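Local coordinates for hemolysin activator protein CdiB (Acinetobacter baumannii ACICU, PDB 6WIL) that probably exports a contact-dependent growth inhibition toxin across the outer membrane as the transporter half of a two-partner secretion system, at residues G96-S99 with L100-I103; Q108-L111 with L112-F116; I323-G327 with Q328-S332. All blocks are in the same frame, centred on the assembly; numbering follows the deposited sequence.

Contact 1 of 3, residues G96-S99 with L100-I103; sequences GTQS and LHNI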
loop_
_atom_site.group_PDB
_atom_site.type_symbol
_atom_site.label_atom_id
_atom_site.label_comp_id
_atom_site.label_asym_id
_atom_site.label_seq_id
_atom_site.Cartn_x
_atom_site.Cartn_y
_atom_site.Cartn_z
ATOM N N GLY A 96 9.172 -43.439 -21.040
ATOM C CA GLY A 96 9.629 -43.261 -22.397
ATOM C C GLY A 96 9.823 -41.788 -22.723
ATOM O O GLY A 96 9.659 -40.906 -21.881
ATOM N N THR A 97 10.148 -41.540 -23.995
ATOM C CA THR A 97 10.569 -40.204 -24.406
ATOM C C THR A 97 9.493 -39.156 -24.139
ATOM O O THR A 97 9.802 -38.027 -23.742
ATOM C CB THR A 97 10.956 -40.194 -25.888
ATOM O OG1 THR A 97 9.798 -40.415 -26.702
ATOM C CG2 THR A 97 11.987 -41.274 -26.180
ATOM N N GLN A 98 8.221 -39.506 -24.338
ATOM C CA GLN A 98 7.172 -38.505 -24.166
ATOM C C GLN A 98 6.950 -38.171 -22.693
ATOM O O GLN A 98 6.752 -37.002 -22.346
ATOM C CB GLN A 98 5.872 -38.966 -24.825
ATOM C CG GLN A 98 4.727 -37.981 -24.657
ATOM C CD GLN A 98 5.087 -36.586 -25.142
ATOM O OE1 GLN A 98 5.685 -36.422 -26.206
ATOM N NE2 GLN A 98 4.734 -35.574 -24.356
ATOM N N SER A 99 6.979 -39.172 -21.805
ATOM C CA SER A 99 6.841 -38.882 -20.379
ATOM C C SER A 99 8.048 -38.122 -19.854
ATOM O O SER A 99 7.910 -37.240 -18.999
ATOM C CB SER A 99 6.655 -40.165 -19.567
ATOM O OG SER A 99 5.530 -40.903 -20.003
ATOM N N LEU A 100 9.244 -38.470 -20.334
ATOM C CA LEU A 100 10.441 -37.750 -19.917
ATOM C C LEU A 100 10.353 -36.280 -20.309
ATOM O O LEU A 100 10.744 -35.398 -19.535
ATOM C CB LEU A 100 11.682 -38.406 -20.522
ATOM C CG LEU A 100 13.034 -37.772 -20.189
ATOM C CD1 LEU A 100 13.243 -37.699 -18.687
ATOM C CD2 LEU A 100 14.164 -38.543 -20.852
ATOM N N HIS A 101 9.818 -35.998 -21.500
ATOM C CA HIS A 101 9.621 -34.615 -21.917
ATOM C C HIS A 101 8.642 -33.896 -20.996
ATOM O O HIS A 101 8.823 -32.713 -20.684
ATOM C CB HIS A 101 9.130 -34.573 -23.364
ATOM C CG HIS A 101 8.989 -33.189 -23.916
ATOM N ND1 HIS A 101 9.898 -32.186 -23.656
ATOM C CD2 HIS A 101 8.047 -32.642 -24.721
ATOM C CE1 HIS A 101 9.522 -31.082 -24.276
ATOM N NE2 HIS A 101 8.401 -31.331 -24.928
ATOM N N ASN A 102 7.600 -34.599 -20.543
ATOM C CA ASN A 102 6.611 -33.982 -19.666
ATOM C C ASN A 102 7.168 -33.767 -18.264
ATOM O O ASN A 102 6.893 -32.740 -17.633
ATOM C CB ASN A 102 5.345 -34.837 -19.617
ATOM C CG ASN A 102 4.619 -34.879 -20.947
ATOM O OD1 ASN A 102 4.788 -33.993 -21.787
ATOM N ND2 ASN A 102 3.799 -35.907 -21.145
ATOM N N ILE A 103 7.944 -34.728 -17.755
ATOM C CA ILE A 103 8.582 -34.557 -16.452
ATOM C C ILE A 103 9.528 -33.364 -16.480
ATOM O O ILE A 103 9.575 -32.566 -15.536
ATOM C CB ILE A 103 9.307 -35.852 -16.041
ATOM C CG1 ILE A 103 8.289 -36.943 -15.699
ATOM C CG2 ILE A 103 10.254 -35.600 -14.870
ATOM C CD1 ILE A 103 8.841 -38.351 -15.808
#
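The first two turns of helix 97-113, in the ShlB-type POTRA domain, follow Gly96, the N-cap residue. Its carbonyl opens the helical ladder: Leu100 N donates to Gly96 O at 2.9 Å. Three more rungs follow in the same i to i+4 pattern, with His101 N bound to Thr97 O, Asn102 N to Gln98 O, and Ile103 N to Ser99 O at 2.8 Å. Ile103 CG1 also packs against this oxygen, 3.3 Å from Ser99 O. The torsion behind this places CG1 beside the backbone N of Ile103 (chi1 -70°), where the branch folds back along the preceding turn. The bent side chain of Gln98 reaches forward to Asn102, and the two amides meet with their planes 60° apart. His101 brings its CB to 3.5 Å from Thr97 O, and the edge of its ring looks toward the Gln98 amide. The polar end of Ser99 goes elsewhere: OG is turned beside its own N (chi1 -58°) and is held by Glu51 OE1 and Val49 N. The other Glu51 oxygen, OE2, accepts from Gln98 N, so one carboxylate spans the start of the helix, where the N-H groups of the first turn would probably stabilise its negative charge. Leu100 and Ile103 both rest on Ile95 of strand 94-95. Successive i to i+4 backbone bonds behind a glycine N-cap, with a carboxylate taking Gln98 N and, weakly, Gly96 N, are typical of the N-terminal end of an alpha helix.

Contact 2 of 3, residues Q108-L111 with L112-F116; sequences QNEL and LKKGF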
loop_
_atom_site.group_PDB
_atom_site.type_symbol
_atom_site.label_atom_id
_atom_site.label_comp_id
_atom_site.label_asym_id
_atom_site.label_seq_id
_atom_site.Cartn_x
_atom_site.Cartn_y
_atom_site.Cartn_z
ATOM N N GLN A 108 10.499 -27.599 -15.156
ATOM C CA GLN A 108 10.853 -26.269 -15.638
ATOM C C GLN A 108 9.778 -25.251 -15.283
ATOM O O GLN A 108 10.093 -24.102 -14.953
ATOM C CB GLN A 108 11.084 -26.305 -17.150
ATOM C CG GLN A 108 11.308 -24.943 -17.795
ATOM C CD GLN A 108 12.662 -24.342 -17.465
ATOM O OE1 GLN A 108 13.557 -25.026 -16.967
ATOM N NE2 GLN A 108 12.819 -23.053 -17.747
ATOM N N ASN A 109 8.506 -25.652 -15.351
ATOM C CA ASN A 109 7.434 -24.782 -14.880
ATOM C C ASN A 109 7.597 -24.479 -13.398
ATOM O O ASN A 109 7.345 -23.353 -12.954
ATOM C CB ASN A 109 6.075 -25.429 -15.157
ATOM C CG ASN A 109 4.918 -24.622 -14.599
ATOM O OD1 ASN A 109 4.500 -23.628 -15.191
ATOM N ND2 ASN A 109 4.387 -25.056 -13.460
ATOM N N GLU A 110 8.032 -25.471 -12.619
ATOM C CA GLU A 110 8.303 -25.237 -11.205
ATOM C C GLU A 110 9.467 -24.272 -11.026
ATOM O O GLU A 110 9.489 -23.478 -10.077
ATOM C CB GLU A 110 8.589 -26.563 -10.503
ATOM C CG GLU A 110 8.416 -26.496 -9.005
ATOM C CD GLU A 110 7.055 -25.956 -8.617
ATOM O OE1 GLU A 110 6.038 -26.533 -9.062
ATOM O OE2 GLU A 110 7.005 -24.943 -7.887
ATOM N N LEU A 111 10.446 -24.331 -11.929
ATOM C CA LEU A 111 11.552 -23.380 -11.900
ATOM C C LEU A 111 11.049 -21.961 -12.133
ATOM O O LEU A 111 11.429 -21.026 -11.417
ATOM C CB LEU A 111 12.594 -23.772 -12.951
ATOM C CG LEU A 111 14.036 -23.315 -12.742
ATOM C CD1 LEU A 111 14.571 -23.860 -11.428
ATOM C CD2 LEU A 111 14.906 -23.771 -13.906
ATOM N N LEU A 112 10.183 -21.783 -13.136
ATOM C CA LEU A 112 9.590 -20.476 -13.390
ATOM C C LEU A 112 8.644 -20.058 -12.271
ATOM O O LEU A 112 8.487 -18.859 -12.014
ATOM C CB LEU A 112 8.851 -20.490 -14.729
ATOM C CG LEU A 112 9.694 -20.861 -15.949
ATOM C CD1 LEU A 112 8.848 -20.862 -17.215
ATOM C CD2 LEU A 112 10.872 -19.909 -16.087
ATOM N N LYS A 113 8.003 -21.025 -11.607
ATOM C CA LYS A 113 7.126 -20.705 -10.484
ATOM C C LYS A 113 7.876 -19.946 -9.397
ATOM O O LYS A 113 7.348 -18.988 -8.820
ATOM C CB LYS A 113 6.518 -21.982 -9.907
ATOM C CG LYS A 113 5.049 -22.184 -10.215
ATOM C CD LYS A 113 4.498 -23.353 -9.411
ATOM C CE LYS A 113 3.067 -23.674 -9.799
ATOM N NZ LYS A 113 2.728 -25.088 -9.482
ATOM N N LYS A 114 9.107 -20.356 -9.106
ATOM C CA LYS A 114 9.913 -19.697 -8.089
ATOM C C LYS A 114 10.682 -18.495 -8.628
ATOM O O LYS A 114 11.370 -17.824 -7.852
ATOM C CB LYS A 114 10.880 -20.699 -7.452
ATOM C CG LYS A 114 10.360 -21.333 -6.163
ATOM C CD LYS A 114 9.041 -22.062 -6.378
ATOM C CE LYS A 114 8.434 -22.506 -5.057
ATOM N NZ LYS A 114 9.386 -23.331 -4.265
ATOM N N GLY A 115 10.587 -18.211 -9.925
ATOM C CA GLY A 115 11.112 -16.982 -10.487
ATOM C C GLY A 115 12.418 -17.073 -11.255
ATOM O O GLY A 115 12.938 -16.030 -11.671
ATOM N N PHE A 116 12.965 -18.270 -11.473
ATOM C CA PHE A 116 14.259 -18.401 -12.146
ATOM C C PHE A 116 14.023 -18.468 -13.654
ATOM O O PHE A 116 14.061 -19.525 -14.287
ATOM C CB PHE A 116 15.013 -19.614 -11.616
ATOM C CG PHE A 116 15.206 -19.595 -10.122
ATOM C CD1 PHE A 116 16.303 -18.962 -9.556
ATOM C CD2 PHE A 116 14.284 -20.203 -9.283
ATOM C CE1 PHE A 116 16.480 -18.942 -8.181
ATOM C CE2 PHE A 116 14.454 -20.187 -7.908
ATOM C CZ PHE A 116 15.553 -19.555 -7.357
#
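The Phe116 ring takes the Leu111 carbonyl oxygen at its edge, in its plane, with Leu111 O 3.7 Å from Phe116 CD2. Phe76 meets the ring in a T-shaped (edge-to-face) arrangement, and Phe78 of helix 77-85 also touches it. The Glu110 carboxylate crosses the aliphatic part of Lys113 at an oblique angle: OE2 comes to 3.3 Å from Lys113 CD, while OE1 makes a long salt bridge of 3.6 Å to Lys113 NZ. The bend at chi2 of Glu110 (53°) brings the carboxylate to the lysine, whose chain is extended beyond CG. Leu111 and Phe116 cross at about a right angle, Leu111 CG packing on Phe116 CB at 4.0 Å.

These groups gather round the last turn of the helix. Phe116 N donates to Leu111 O at 3.2 Å, reaching back five residues, and Gly115 N bonds Leu112 O at 3.0 Å. Weak bonds from Lys114 N and Gly115 N converge on Leu111 O. Gly115 takes a positive phi of 104°, which turns the chain out of the helix. Outside these two segments, Gly115 shares backbone hydrogen bonds with Leu171, Lys114 makes a cation-pi contact with Phe78, and the Gln108 amide is held by Ile121 N and Ser119 O. The paired 6→1 and 5→2 bonds round a left-handed glycine, with an apolar contact across them, make a Schellman motif closing the C-terminal end of helix 97-113.

Contact 3 of 3, residues I323-G327 with Q328-S332; sequences ISRSG and QHKTS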
loop_
_atom_site.group_PDB
_atom_site.type_symbol
_atom_site.label_atom_id
_atom_site.label_comp_id
_atom_site.label_asym_id
_atom_site.label_seq_id
_atom_site.Cartn_x
_atom_site.Cartn_y
_atom_site.Cartn_z
ATOM N N ILE A 323 7.970 -9.750 2.253
ATOM C CA ILE A 323 8.240 -11.127 2.646
ATOM C C ILE A 323 7.855 -12.083 1.521
ATOM O O ILE A 323 8.408 -13.183 1.414
ATOM C CB ILE A 323 7.501 -11.479 3.951
ATOM C CG1 ILE A 323 6.006 -11.204 3.813
ATOM C CG2 ILE A 323 8.068 -10.694 5.123
ATOM C CD1 ILE A 323 5.225 -11.507 5.067
ATOM N N SER A 324 6.914 -11.670 0.672
ATOM C CA SER A 324 6.439 -12.508 -0.420
ATOM C C SER A 324 5.858 -11.631 -1.519
ATOM O O SER A 324 5.126 -10.679 -1.236
ATOM C CB SER A 324 5.381 -13.504 0.063
ATOM O OG SER A 324 4.519 -13.888 -0.996
ATOM N N ARG A 325 6.169 -11.970 -2.769
ATOM C CA ARG A 325 5.619 -11.235 -3.898
ATOM C C ARG A 325 5.575 -12.137 -5.122
ATOM O O ARG A 325 6.244 -13.171 -5.186
ATOM C CB ARG A 325 6.432 -9.974 -4.202
ATOM C CG ARG A 325 7.809 -10.234 -4.774
ATOM C CD ARG A 325 8.424 -8.928 -5.232
ATOM N NE ARG A 325 7.664 -8.350 -6.336
ATOM C CZ ARG A 325 7.456 -7.049 -6.501
ATOM N NH1 ARG A 325 7.939 -6.179 -5.623
ATOM N NH2 ARG A 325 6.751 -6.620 -7.539
ATOM N N SER A 326 4.778 -11.718 -6.097
ATOM C CA SER A 326 4.704 -12.387 -7.388
ATOM C C SER A 326 4.138 -11.396 -8.392
ATOM O O SER A 326 3.926 -10.218 -8.084
ATOM C CB SER A 326 3.836 -13.645 -7.325
ATOM O OG SER A 326 2.471 -13.309 -7.513
ATOM N N GLY A 327 3.869 -11.892 -9.599
ATOM C CA GLY A 327 3.244 -11.065 -10.613
ATOM C C GLY A 327 1.852 -10.596 -10.247
ATOM O O GLY A 327 1.353 -9.646 -10.853
ATOM N N GLN A 328 1.212 -11.232 -9.261
ATOM C CA GLN A 328 -0.153 -10.877 -8.894
ATOM C C GLN A 328 -0.323 -10.531 -7.419
ATOM O O GLN A 328 -1.458 -10.296 -6.984
ATOM C CB GLN A 328 -1.117 -12.009 -9.266
ATOM C CG GLN A 328 -0.986 -12.474 -10.701
ATOM C CD GLN A 328 -2.286 -12.996 -11.265
ATOM O OE1 GLN A 328 -3.090 -12.236 -11.807
ATOM N NE2 GLN A 328 -2.504 -14.300 -11.141
ATOM N N HIS A 329 0.752 -10.486 -6.633
ATOM C CA HIS A 329 0.577 -10.160 -5.225
ATOM C C HIS A 329 1.867 -9.597 -4.650
ATOM O O HIS A 329 2.961 -9.828 -5.172
ATOM C CB HIS A 329 0.114 -11.383 -4.422
ATOM C CG HIS A 329 1.233 -12.206 -3.862
ATOM N ND1 HIS A 329 1.906 -13.151 -4.604
ATOM C CD2 HIS A 329 1.781 -12.239 -2.624
ATOM C CE1 HIS A 329 2.829 -13.725 -3.850
ATOM N NE2 HIS A 329 2.772 -13.190 -2.644
ATOM N N LYS A 330 1.715 -8.855 -3.552
ATOM C CA LYS A 330 2.833 -8.300 -2.801
ATOM C C LYS A 330 2.446 -8.256 -1.331
ATOM O O LYS A 330 1.408 -7.689 -0.984
ATOM C CB LYS A 330 3.197 -6.901 -3.311
ATOM C CG LYS A 330 4.415 -6.280 -2.660
ATOM C CD LYS A 330 4.902 -5.089 -3.478
ATOM C CE LYS A 330 5.890 -4.241 -2.699
ATOM N NZ LYS A 330 6.430 -3.126 -3.521
ATOM N N THR A 331 3.273 -8.861 -0.477
ATOM C CA THR A 331 3.001 -8.969 0.950
ATOM C C THR A 331 4.204 -8.475 1.739
ATOM O O THR A 331 5.349 -8.798 1.406
ATOM C CB THR A 331 2.687 -10.422 1.358
ATOM O OG1 THR A 331 1.577 -10.911 0.596
ATOM C CG2 THR A 331 2.351 -10.505 2.843
ATOM N N SER A 332 3.945 -7.706 2.795
ATOM C CA SER A 332 5.029 -7.178 3.607
ATOM C C SER A 332 4.589 -7.078 5.061
ATOM O O SER A 332 3.401 -6.931 5.359
ATOM C CB SER A 332 5.493 -5.811 3.087
ATOM O OG SER A 332 4.388 -4.996 2.741
#
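His329 bridges two serines of the opposite strand, and both of its ring nitrogens are used. Ser324 OG lies in the ring plane and hydrogen-bonds His329 NE2; the modelled 2.5 Å is very short, so its exact length is doubtful. At the other ring nitrogen, Ser326 OG bonds His329 ND1 at 3.0 Å. A chi1 of 90° swings the imidazole back over strand 323-326, leaving Arg325 CA over one face, 3.6 Å above the plane of the His329 ring and offset toward the rim. Ser326 OG has a second job: Gln328 N points almost straight at it, 3.0 Å away with an N-H...O angle of 171°, so the hydroxyl satisfies the first amide past Gly327.

Gly327 and Gln328 form the tight turn of the hairpin that joins strands 308-326 and 329-346 of the transporter's 16-stranded barrel. Behind it, Ser326 N is taken up by His329 O at 2.8 Å, and Thr331 N by Ser324 O at 2.7 Å. The return bond is split. Thr331 O accepts Ile323 N at 2.9 Å and Ser324 N only weakly at 3.4 Å, two residues facing one in a classic beta bulge. Thr331 OG1 finds its partner on the neighbouring strand, at His367 ND1.

On the other face of the sheet, Arg325 and Lys330 lie side by side and point the same way. Their charges are met by one carboxylate: Glu179 OE1 forms a salt bridge with Arg325 NH2 and OE2 one with Lys330 NZ, while Gln176 OE1 accepts from Arg325 NH1 and Gln31 OE1 from Lys330 NZ. Glu179 and Gln176 belong to helix 171-181, whose Lys172 and Asp175 also touch Arg325.

How the contacts relate
From the N terminus, the chain meets the three contacts in series; none nests within or crosses another. Contacts 1 and 2 sit at the beginning and end of helix 97-113, with centres about 18 Å apart, one starting it and the other turning the chain out toward strand 120-123. Contact 3 comes some two hundred residues later, closing the short loop of a barrel hairpin; its centre is about 16 Å from that of contact 2 and about 33 Å from that of contact 1. Helix 171-181 links the last two: its start pairs with the turn of contact 2, and Glu179 holds contact 3, so the second POTRA domain bridges the first and the barrel.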